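Side-chain contacts in glycoside hydrolase family 43 (Halothermothrix orenii, PDB 4QQS), which acts as a thermostable glycoside hydrolase with alpha-L-arabinofuranosidase activity and folds as a five-bladed beta-propeller: residues A[64-69]-A[113-118]; A[93-98]-A[145-150]; A[160-165]-A[169-174]. All blocks are in the same frame, centred on the assembly; numbering follows the deposited sequence.

How the interactions relate
From the N terminus, the loop 64-69 comes first, ahead of strand 72-79. Interaction 1 joins it to the turn 113-118, which follows strand 111-112, so the contact closes a loop round a whole four-stranded antiparallel sheet. Segment 93-98, which leads into strand 96-103 of that sheet, lies inside this loop. Its partner 145-150 lies beyond it, so interactions 1 and 2 cross. Interaction 2 ties the sheet to the next one. The two contacts meet directly, where Leu117 N probably bonds Ile98 O and Pro116 packs on Lys97. Interaction 3 follows in series and closes the short turn after strand 153-162. Its Leu170 packs on Phe118 of interaction 1.

Interaction 1 (A[64-69]-A[113-118]); sequences NGWGTE and IKAPLF
Trp66 and Ala115 mark the nearest backbone approach, with CA atoms 6.7 Å apart. Segment 64-69 is an irregular loop. Segment 113-118 leaves a classic beta bulge, with Ile113 and Lys114 both facing Leu100, and turns through the cis peptide bond before Pro116. No hydrogen bond links the two segments. The contact is one indole laid against a kinked piece of chain. The indole is set by its first torsion, with CG trans to the amide nitrogen (chi1 -176°). Ala115 CB sits over the face of the five-membered ring, 4.2 Å from its centroid and 28° off the normal, as a CH-pi contact. Ala115 CB lies 3.9 Å from both Trp66 CG and CD2. The same face is covered nearer its rim by the peptide that joins Ala115 to Pro116, and Ala115 O comes to 3.6 Å from Trp66 CD1. Pro116 extends the cover: its CD lies 3.8 Å from Trp66 NE1, and its CB faces CZ2. Beyond the two segments, Trp66 also packs on Tyr87, Ala89 and Ala99, and NE1 makes a weak hydrogen bond to Asp91. A serine in place of Trp66 would probably leave Ala115 and the Pro116 ring without their aromatic cover and open a gap between the two loops. The contact thus rests on van der Waals and CH-pi packing against a methyl group, a peptide and a proline.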
loop_
_atom_site.group_PDB
_atom_site.type_symbol
_atom_site.label_atom_id
_atom_site.label_comp_id
_atom_site.label_asym_id
_atom_site.label_seq_id
_atom_site.Cartn_x
_atom_site.Cartn_y
_atom_site.Cartn_z
ATOM N N ASN A 64 -22.236 1.404 8.150
ATOM C CA ASN A 64 -21.581 1.348 6.844
ATOM C C ASN A 64 -22.592 0.910 5.787
ATOM O O ASN A 64 -23.575 1.606 5.591
ATOM C CB ASN A 64 -20.321 0.496 6.919
ATOM C CG ASN A 64 -19.262 1.159 7.769
ATOM O OD1 ASN A 64 -19.265 2.386 7.911
ATOM N ND2 ASN A 64 -18.379 0.373 8.361
ATOM N N GLY A 65 -22.373 -0.211 5.115
ATOM C CA GLY A 65 -23.293 -0.713 4.113
ATOM C C GLY A 65 -22.855 -0.511 2.674
ATOM O O GLY A 65 -23.441 -1.086 1.770
ATOM N N TRP A 66 -21.818 0.283 2.447
ATOM C CA TRP A 66 -21.353 0.594 1.107
ATOM C C TRP A 66 -20.346 -0.437 0.615
ATOM O O TRP A 66 -19.508 -0.914 1.373
ATOM C CB TRP A 66 -20.720 1.994 1.081
ATOM C CG TRP A 66 -20.310 2.382 -0.291
ATOM C CD1 TRP A 66 -21.110 2.907 -1.262
ATOM C CD2 TRP A 66 -19.014 2.232 -0.882
ATOM N NE1 TRP A 66 -20.396 3.105 -2.409
ATOM C CE2 TRP A 66 -19.107 2.692 -2.208
ATOM C CE3 TRP A 66 -17.779 1.757 -0.417
ATOM C CZ2 TRP A 66 -18.026 2.689 -3.071
ATOM C CZ3 TRP A 66 -16.699 1.760 -1.284
ATOM C CH2 TRP A 66 -16.830 2.224 -2.595
ATOM N N GLY A 67 -20.421 -0.752 -0.670
ATOM C CA GLY A 67 -19.498 -1.662 -1.320
ATOM C C GLY A 67 -20.093 -3.046 -1.395
ATOM O O GLY A 67 -20.691 -3.518 -0.429
ATOM N N THR A 68 -19.942 -3.704 -2.540
ATOM C CA THR A 68 -20.592 -4.992 -2.771
ATOM C C THR A 68 -19.646 -6.186 -2.690
ATOM O O THR A 68 -20.080 -7.292 -2.367
ATOM C CB THR A 68 -21.312 -5.044 -4.133
ATOM O OG1 THR A 68 -20.359 -4.949 -5.196
ATOM C CG2 THR A 68 -22.323 -3.923 -4.253
ATOM N N GLU A 69 -18.375 -5.952 -2.986
ATOM C CA GLU A 69 -17.365 -6.990 -3.099
ATOM C C GLU A 69 -16.058 -6.285 -3.420
ATOM O O GLU A 69 -16.030 -5.063 -3.584
ATOM C CB GLU A 69 -17.721 -7.988 -4.211
ATOM C CG GLU A 69 -17.824 -7.346 -5.589
ATOM C CD GLU A 69 -18.111 -8.331 -6.708
ATOM O OE1 GLU A 69 -17.898 -9.549 -6.519
ATOM O OE2 GLU A 69 -18.536 -7.878 -7.789
ATOM N N ILE A 113 -17.255 7.930 6.206
ATOM C CA ILE A 113 -17.559 9.347 6.210
ATOM C C ILE A 113 -17.799 9.912 4.807
ATOM O O ILE A 113 -18.608 10.820 4.670
ATOM C CB ILE A 113 -16.572 10.182 7.056
ATOM C CG1 ILE A 113 -15.163 10.145 6.484
ATOM C CG2 ILE A 113 -16.634 9.708 8.528
ATOM C CD1 ILE A 113 -14.167 10.979 7.277
ATOM N N LYS A 114 -17.161 9.360 3.779
ATOM C CA LYS A 114 -17.506 9.688 2.396
ATOM C C LYS A 114 -17.202 8.455 1.550
ATOM O O LYS A 114 -16.055 8.144 1.261
ATOM C CB LYS A 114 -16.778 10.941 1.901
ATOM C CG LYS A 114 -17.401 11.540 0.655
ATOM C CD LYS A 114 -16.831 12.897 0.323
ATOM C CE LYS A 114 -17.366 13.450 -0.983
ATOM N NZ LYS A 114 -16.945 14.864 -1.129
ATOM N N ALA A 115 -18.267 7.755 1.186
ATOM C CA ALA A 115 -18.171 6.492 0.480
ATOM C C ALA A 115 -19.188 6.500 -0.656
ATOM O O ALA A 115 -20.374 6.368 -0.403
ATOM C CB ALA A 115 -18.432 5.336 1.436
ATOM N N PRO A 116 -18.736 6.674 -1.909
ATOM C CA PRO A 116 -17.344 6.834 -2.344
ATOM C C PRO A 116 -16.793 8.227 -2.045
ATOM O O PRO A 116 -17.541 9.215 -1.924
ATOM C CB PRO A 116 -17.429 6.619 -3.850
ATOM C CG PRO A 116 -18.776 7.126 -4.215
ATOM C CD PRO A 116 -19.671 6.761 -3.046
ATOM N N LEU A 117 -15.474 8.312 -1.967
ATOM C CA LEU A 117 -14.800 9.581 -1.729
ATOM C C LEU A 117 -14.906 10.480 -2.968
ATOM O O LEU A 117 -15.087 11.699 -2.844
ATOM C CB LEU A 117 -13.340 9.310 -1.376
ATOM C CG LEU A 117 -12.459 10.537 -1.165
ATOM C CD1 LEU A 117 -12.967 11.428 -0.031
ATOM C CD2 LEU A 117 -11.034 10.096 -0.892
ATOM N N PHE A 118 -14.777 9.878 -4.145
ATOM C CA PHE A 118 -14.996 10.560 -5.413
ATOM C C PHE A 118 -15.484 9.523 -6.411
ATOM O O PHE A 118 -15.341 8.318 -6.179
ATOM C CB PHE A 118 -13.737 11.295 -5.917
ATOM C CG PHE A 118 -12.559 10.400 -6.248
ATOM C CD1 PHE A 118 -11.662 10.024 -5.259
ATOM C CD2 PHE A 118 -12.312 9.970 -7.556
ATOM C CE1 PHE A 118 -10.554 9.228 -5.557
ATOM C CE2 PHE A 118 -11.206 9.188 -7.856
ATOM C CZ PHE A 118 -10.337 8.814 -6.847
#

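Interaction 2 (A[93-98]-A[145-150]); sequences DGHLKI and CSENII
His95 and Glu147 carry this contact through one short hydrogen bond. His95 ND1 donates to Glu147 OE1 over 2.7 Å, and the bond is nearly straight at 172°. Glu147 places CG anti to its carbonyl carbon (chi1 -56°) and runs on extended, which carries the carboxylate to the imidazole edge. Ring and carboxylate planes are only 4° apart, and OE1 uses its syn lone pair. The same oxygen is hydrogen-bonded to Ser123 OG, which also bonds Leu96 N, so Ser123 joins both sides and helps fix the carboxylate. On the His95 side an Asx turn shapes the loop: Asp93 OD1 accepts from His95 N at 3.1 Å. Asp93 OD2 forms a salt bridge with Lys97 NZ at 2.8 Å, and NZ also pairs with Asp91 and Asp119.

Away from this bond the contact is loose. The backbones stay well apart, with 8.6 Å between the CA atoms of His95 and Glu147. Both residues are partly exposed. The two side chains therefore bridge a wide gap, with little apolar contact around their one bond. The arrangement is a His-carboxylate hydrogen bond at the surface of the beta-propeller, joining the loop before strand 96-103 to the turn before strand 149-150.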
loop_
_atom_site.group_PDB
_atom_site.type_symbol
_atom_site.label_atom_id
_atom_site.label_comp_id
_atom_site.label_asym_id
_atom_site.label_seq_id
_atom_site.Cartn_x
_atom_site.Cartn_y
_atom_site.Cartn_z
ATOM N N ASP A 93 -22.831 0.074 -9.287
ATOM C CA ASP A 93 -22.716 0.335 -10.714
ATOM C C ASP A 93 -21.575 -0.426 -11.377
ATOM O O ASP A 93 -21.351 -0.283 -12.577
ATOM C CB ASP A 93 -22.601 1.834 -10.994
ATOM C CG ASP A 93 -21.361 2.481 -10.377
ATOM O OD1 ASP A 93 -20.457 1.781 -9.860
ATOM O OD2 ASP A 93 -21.299 3.730 -10.427
ATOM N N GLY A 94 -20.860 -1.232 -10.600
ATOM C CA GLY A 94 -19.793 -2.062 -11.127
ATOM C C GLY A 94 -18.407 -1.440 -11.146
ATOM O O GLY A 94 -17.447 -2.116 -11.489
ATOM N N HIS A 95 -18.294 -0.161 -10.808
ATOM C CA HIS A 95 -16.989 0.495 -10.775
ATOM C C HIS A 95 -16.338 0.362 -9.402
ATOM O O HIS A 95 -17.021 0.444 -8.383
ATOM C CB HIS A 95 -17.122 1.991 -11.104
ATOM C CG HIS A 95 -17.728 2.268 -12.441
ATOM N ND1 HIS A 95 -17.125 1.903 -13.624
ATOM C CD2 HIS A 95 -18.879 2.894 -12.781
ATOM C CE1 HIS A 95 -17.883 2.288 -14.636
ATOM N NE2 HIS A 95 -18.955 2.890 -14.150
ATOM N N LEU A 96 -15.030 0.140 -9.382
ATOM C CA LEU A 96 -14.254 0.196 -8.143
ATOM C C LEU A 96 -14.065 1.651 -7.750
ATOM O O LEU A 96 -13.685 2.464 -8.593
ATOM C CB LEU A 96 -12.883 -0.446 -8.329
ATOM C CG LEU A 96 -12.928 -1.914 -8.758
ATOM C CD1 LEU A 96 -11.545 -2.393 -9.127
ATOM C CD2 LEU A 96 -13.536 -2.781 -7.672
ATOM N N LYS A 97 -14.312 1.992 -6.490
ATOM C CA LYS A 97 -14.184 3.370 -6.027
ATOM C C LYS A 97 -13.505 3.400 -4.676
ATOM O O LYS A 97 -13.606 2.466 -3.876
ATOM C CB LYS A 97 -15.557 4.045 -5.939
ATOM C CG LYS A 97 -16.379 3.939 -7.221
ATOM C CD LYS A 97 -17.772 4.545 -7.092
ATOM C CE LYS A 97 -18.615 4.179 -8.295
ATOM N NZ LYS A 97 -20.031 4.608 -8.132
ATOM N N ILE A 98 -12.807 4.504 -4.443
ATOM C CA ILE A 98 -12.183 4.775 -3.162
ATOM C C ILE A 98 -13.223 5.341 -2.197
ATOM O O ILE A 98 -14.115 6.097 -2.608
ATOM C CB ILE A 98 -10.995 5.713 -3.393
ATOM C CG1 ILE A 98 -9.893 4.918 -4.100
ATOM C CG2 ILE A 98 -10.482 6.344 -2.099
ATOM C CD1 ILE A 98 -8.908 5.785 -4.849
ATOM N N CYS A 145 -6.306 -0.460 -14.426
ATOM C CA CYS A 145 -6.278 -1.087 -15.745
ATOM C C CYS A 145 -7.602 -1.685 -16.210
ATOM O O CYS A 145 -7.829 -1.733 -17.416
ATOM C CB CYS A 145 -5.196 -2.166 -15.765
ATOM S SG CYS A 145 -5.432 -3.467 -14.564
ATOM N N SER A 146 -8.463 -2.122 -15.292
ATOM C CA SER A 146 -9.724 -2.741 -15.679
ATOM C C SER A 146 -10.525 -1.849 -16.606
ATOM O O SER A 146 -11.206 -2.366 -17.478
ATOM C CB SER A 146 -10.562 -3.092 -14.445
ATOM O OG SER A 146 -10.841 -1.956 -13.651
ATOM N N GLU A 147 -10.459 -0.534 -16.415
ATOM C CA GLU A 147 -11.236 0.406 -17.210
ATOM C C GLU A 147 -10.385 1.525 -17.793
ATOM O O GLU A 147 -10.903 2.560 -18.189
ATOM C CB GLU A 147 -12.376 1.006 -16.376
ATOM C CG GLU A 147 -13.304 -0.018 -15.770
ATOM C CD GLU A 147 -14.566 0.607 -15.227
ATOM O OE1 GLU A 147 -14.714 0.755 -14.004
ATOM O OE2 GLU A 147 -15.441 0.966 -16.033
ATOM N N ASN A 148 -9.080 1.318 -17.875
ATOM C CA ASN A 148 -8.152 2.340 -18.368
ATOM C C ASN A 148 -7.343 1.744 -19.499
ATOM O O ASN A 148 -6.444 0.949 -19.257
ATOM C CB ASN A 148 -7.249 2.787 -17.214
ATOM C CG ASN A 148 -6.551 4.100 -17.467
ATOM O OD1 ASN A 148 -7.035 4.957 -18.218
ATOM N ND2 ASN A 148 -5.449 4.306 -16.778
ATOM N N ILE A 149 -7.701 2.092 -20.735
ATOM C CA ILE A 149 -7.024 1.563 -21.916
ATOM C C ILE A 149 -6.414 2.746 -22.644
ATOM O O ILE A 149 -7.114 3.699 -23.012
ATOM C CB ILE A 149 -7.990 0.806 -22.852
ATOM C CG1 ILE A 149 -8.705 -0.315 -22.099
ATOM C CG2 ILE A 149 -7.243 0.245 -24.061
ATOM C CD1 ILE A 149 -9.800 -0.968 -22.895
ATOM N N ILE A 150 -5.103 2.701 -22.845
ATOM C CA ILE A 150 -4.386 3.776 -23.523
ATOM C C ILE A 150 -3.531 3.128 -24.605
ATOM O O ILE A 150 -2.696 2.259 -24.317
ATOM C CB ILE A 150 -3.506 4.597 -22.552
ATOM C CG1 ILE A 150 -4.362 5.208 -21.437
ATOM C CG2 ILE A 150 -2.751 5.675 -23.317
ATOM C CD1 ILE A 150 -3.565 5.924 -20.355
#

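Interaction 3 (A[160-165]-A[169-174]); sequences VQEMSQ and ELKGDP
Gln161 holds its CG anti to the carbonyl carbon (chi1 -72°) and extends beyond it, which carries the amide across to Lys171 and Pro174. Ser164 turns OG between its own N and carbonyl carbon (chi1 55°), a rotation that brings OG to Glu169 N. The segments form a tight chain reversal in the propeller, leading from strand 153-162 toward the antiparallel strand 175-178, with a single backbone bridge between Met163 and Leu170. Ser164 and Glu169 close its end with two bonds: Ser164 N to Glu169 O at 2.9 Å, and Glu169 N to Ser164 OG at 3.0 Å. Asp166 also bonds that hydroxyl. Next along, Lys171 N donates to Glu162 O at 2.8 Å.

Gln161 NE2 gives a hydrogen to Lys171 O at 3.0 Å, approaching from well above the carbonyl plane. Gln161 OE1 is bonded to Tyr141 and Arg120, so both ends of the buried amide are held and its rotation is fixed. The Gln161 side chain lies alongside the Pro174 ring, while Leu170 crosses it at about a right angle. Met163 runs beside Leu170, and their tips touch. On the more open side, Lys171, bent at chi3, reaches across Glu162 in a weak salt bridge, NZ to OE2 3.4 Å. One water accepts from Gln161 NE2 and donates to Leu170 O. A second accepts from Glu162 N at 2.9 Å and donates to Lys171 O at 2.8 Å.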
loop_
_atom_site.group_PDB
_atom_site.type_symbol
_atom_site.label_atom_id
_atom_site.label_comp_id
_atom_site.label_asym_id
_atom_site.label_seq_id
_atom_site.Cartn_x
_atom_site.Cartn_y
_atom_site.Cartn_z
ATOM N N VAL A 160 -1.911 11.782 -8.530
ATOM C CA VAL A 160 -1.862 12.478 -7.258
ATOM C C VAL A 160 -2.705 13.738 -7.326
ATOM O O VAL A 160 -2.755 14.424 -8.350
ATOM C CB VAL A 160 -0.404 12.818 -6.835
ATOM C CG1 VAL A 160 0.323 13.643 -7.892
ATOM C CG2 VAL A 160 -0.364 13.515 -5.479
ATOM N N GLN A 161 -3.377 14.034 -6.218
ATOM C CA GLN A 161 -3.977 15.343 -5.999
ATOM C C GLN A 161 -3.761 15.780 -4.567
ATOM O O GLN A 161 -3.779 14.982 -3.635
ATOM C CB GLN A 161 -5.484 15.325 -6.295
ATOM C CG GLN A 161 -5.777 15.227 -7.779
ATOM C CD GLN A 161 -7.237 15.073 -8.100
ATOM O OE1 GLN A 161 -7.739 13.951 -8.242
ATOM N NE2 GLN A 161 -7.935 16.194 -8.227
ATOM N N GLU A 162 -3.576 17.078 -4.389
ATOM C CA GLU A 162 -3.670 17.675 -3.067
ATOM C C GLU A 162 -5.107 17.541 -2.590
ATOM O O GLU A 162 -6.037 17.619 -3.400
ATOM C CB GLU A 162 -3.266 19.138 -3.187
ATOM C CG GLU A 162 -3.164 19.887 -1.888
ATOM C CD GLU A 162 -2.690 21.315 -2.093
ATOM O OE1 GLU A 162 -2.085 21.613 -3.159
ATOM O OE2 GLU A 162 -2.927 22.137 -1.193
ATOM N N MET A 163 -5.290 17.330 -1.291
ATOM C CA MET A 163 -6.632 17.273 -0.722
ATOM C C MET A 163 -6.946 18.524 0.053
ATOM O O MET A 163 -6.058 19.247 0.492
ATOM C CB MET A 163 -6.803 16.088 0.223
ATOM C CG MET A 163 -6.284 14.760 -0.331
ATOM S SD MET A 163 -6.636 13.372 0.737
ATOM C CE MET A 163 -8.311 13.004 0.258
ATOM N N SER A 164 -8.236 18.756 0.249
ATOM C CA SER A 164 -8.673 19.748 1.201
ATOM C C SER A 164 -8.224 19.311 2.590
ATOM O O SER A 164 -7.931 18.124 2.840
ATOM C CB SER A 164 -10.189 19.889 1.159
ATOM O OG SER A 164 -10.806 18.628 1.365
ATOM N N GLN A 165 -8.212 20.266 3.512
ATOM C CA GLN A 165 -7.784 19.985 4.868
ATOM C C GLN A 165 -8.650 18.936 5.552
ATOM O O GLN A 165 -8.148 18.198 6.396
ATOM C CB GLN A 165 -7.774 21.273 5.700
ATOM C CG GLN A 165 -6.620 22.208 5.367
ATOM C CD GLN A 165 -5.286 21.657 5.824
ATOM O OE1 GLN A 165 -5.128 21.277 6.983
ATOM N NE2 GLN A 165 -4.321 21.582 4.903
ATOM N N GLU A 169 -12.282 16.633 -0.325
ATOM C CA GLU A 169 -12.205 17.098 -1.702
ATOM C C GLU A 169 -10.820 16.845 -2.229
ATOM O O GLU A 169 -9.835 17.024 -1.500
ATOM C CB GLU A 169 -12.488 18.601 -1.790
ATOM C CG GLU A 169 -12.526 19.142 -3.240
ATOM C CD GLU A 169 -12.103 20.603 -3.401
ATOM O OE1 GLU A 169 -11.722 21.270 -2.412
ATOM O OE2 GLU A 169 -12.156 21.099 -4.550
ATOM N N LEU A 170 -10.755 16.458 -3.496
ATOM C CA LEU A 170 -9.498 16.349 -4.205
ATOM C C LEU A 170 -9.371 17.622 -5.045
ATOM O O LEU A 170 -10.223 17.905 -5.902
ATOM C CB LEU A 170 -9.485 15.100 -5.073
ATOM C CG LEU A 170 -9.236 13.772 -4.348
ATOM C CD1 LEU A 170 -10.347 13.371 -3.394
ATOM C CD2 LEU A 170 -9.018 12.673 -5.341
ATOM N N LYS A 171 -8.343 18.421 -4.769
ATOM C CA LYS A 171 -8.222 19.748 -5.376
ATOM C C LYS A 171 -7.773 19.673 -6.819
ATOM O O LYS A 171 -6.916 18.865 -7.172
ATOM C CB LYS A 171 -7.216 20.598 -4.584
ATOM C CG LYS A 171 -7.652 20.967 -3.171
ATOM C CD LYS A 171 -6.548 21.734 -2.428
ATOM C CE LYS A 171 -7.039 23.003 -1.785
ATOM N NZ LYS A 171 -5.918 23.841 -1.288
ATOM N N GLY A 172 -8.324 20.562 -7.636
ATOM C CA GLY A 172 -7.845 20.747 -8.985
ATOM C C GLY A 172 -7.986 19.526 -9.862
ATOM O O GLY A 172 -8.839 18.673 -9.629
ATOM N N ASP A 173 -7.140 19.461 -10.882
ATOM C CA ASP A 173 -7.155 18.358 -11.824
ATOM C C ASP A 173 -6.251 17.242 -11.323
ATOM O O ASP A 173 -5.251 17.489 -10.658
ATOM C CB ASP A 173 -6.625 18.825 -13.182
ATOM C CG ASP A 173 -7.504 19.866 -13.843
ATOM O OD1 ASP A 173 -8.735 19.851 -13.639
ATOM O OD2 ASP A 173 -6.955 20.684 -14.607
ATOM N N PRO A 174 -6.568 15.996 -11.673
ATOM C CA PRO A 174 -5.634 14.909 -11.361
ATOM C C PRO A 174 -4.306 15.125 -12.066
ATOM O O PRO A 174 -4.276 15.525 -13.224
ATOM C CB PRO A 174 -6.344 13.668 -11.904
ATOM C CG PRO A 174 -7.794 14.047 -11.938
ATOM C CD PRO A 174 -7.794 15.495 -12.312
HETATM O O HOH W 1 -10.869 16.540 -8.366
HETATM O O HOH W 2 -4.165 18.584 -6.760
#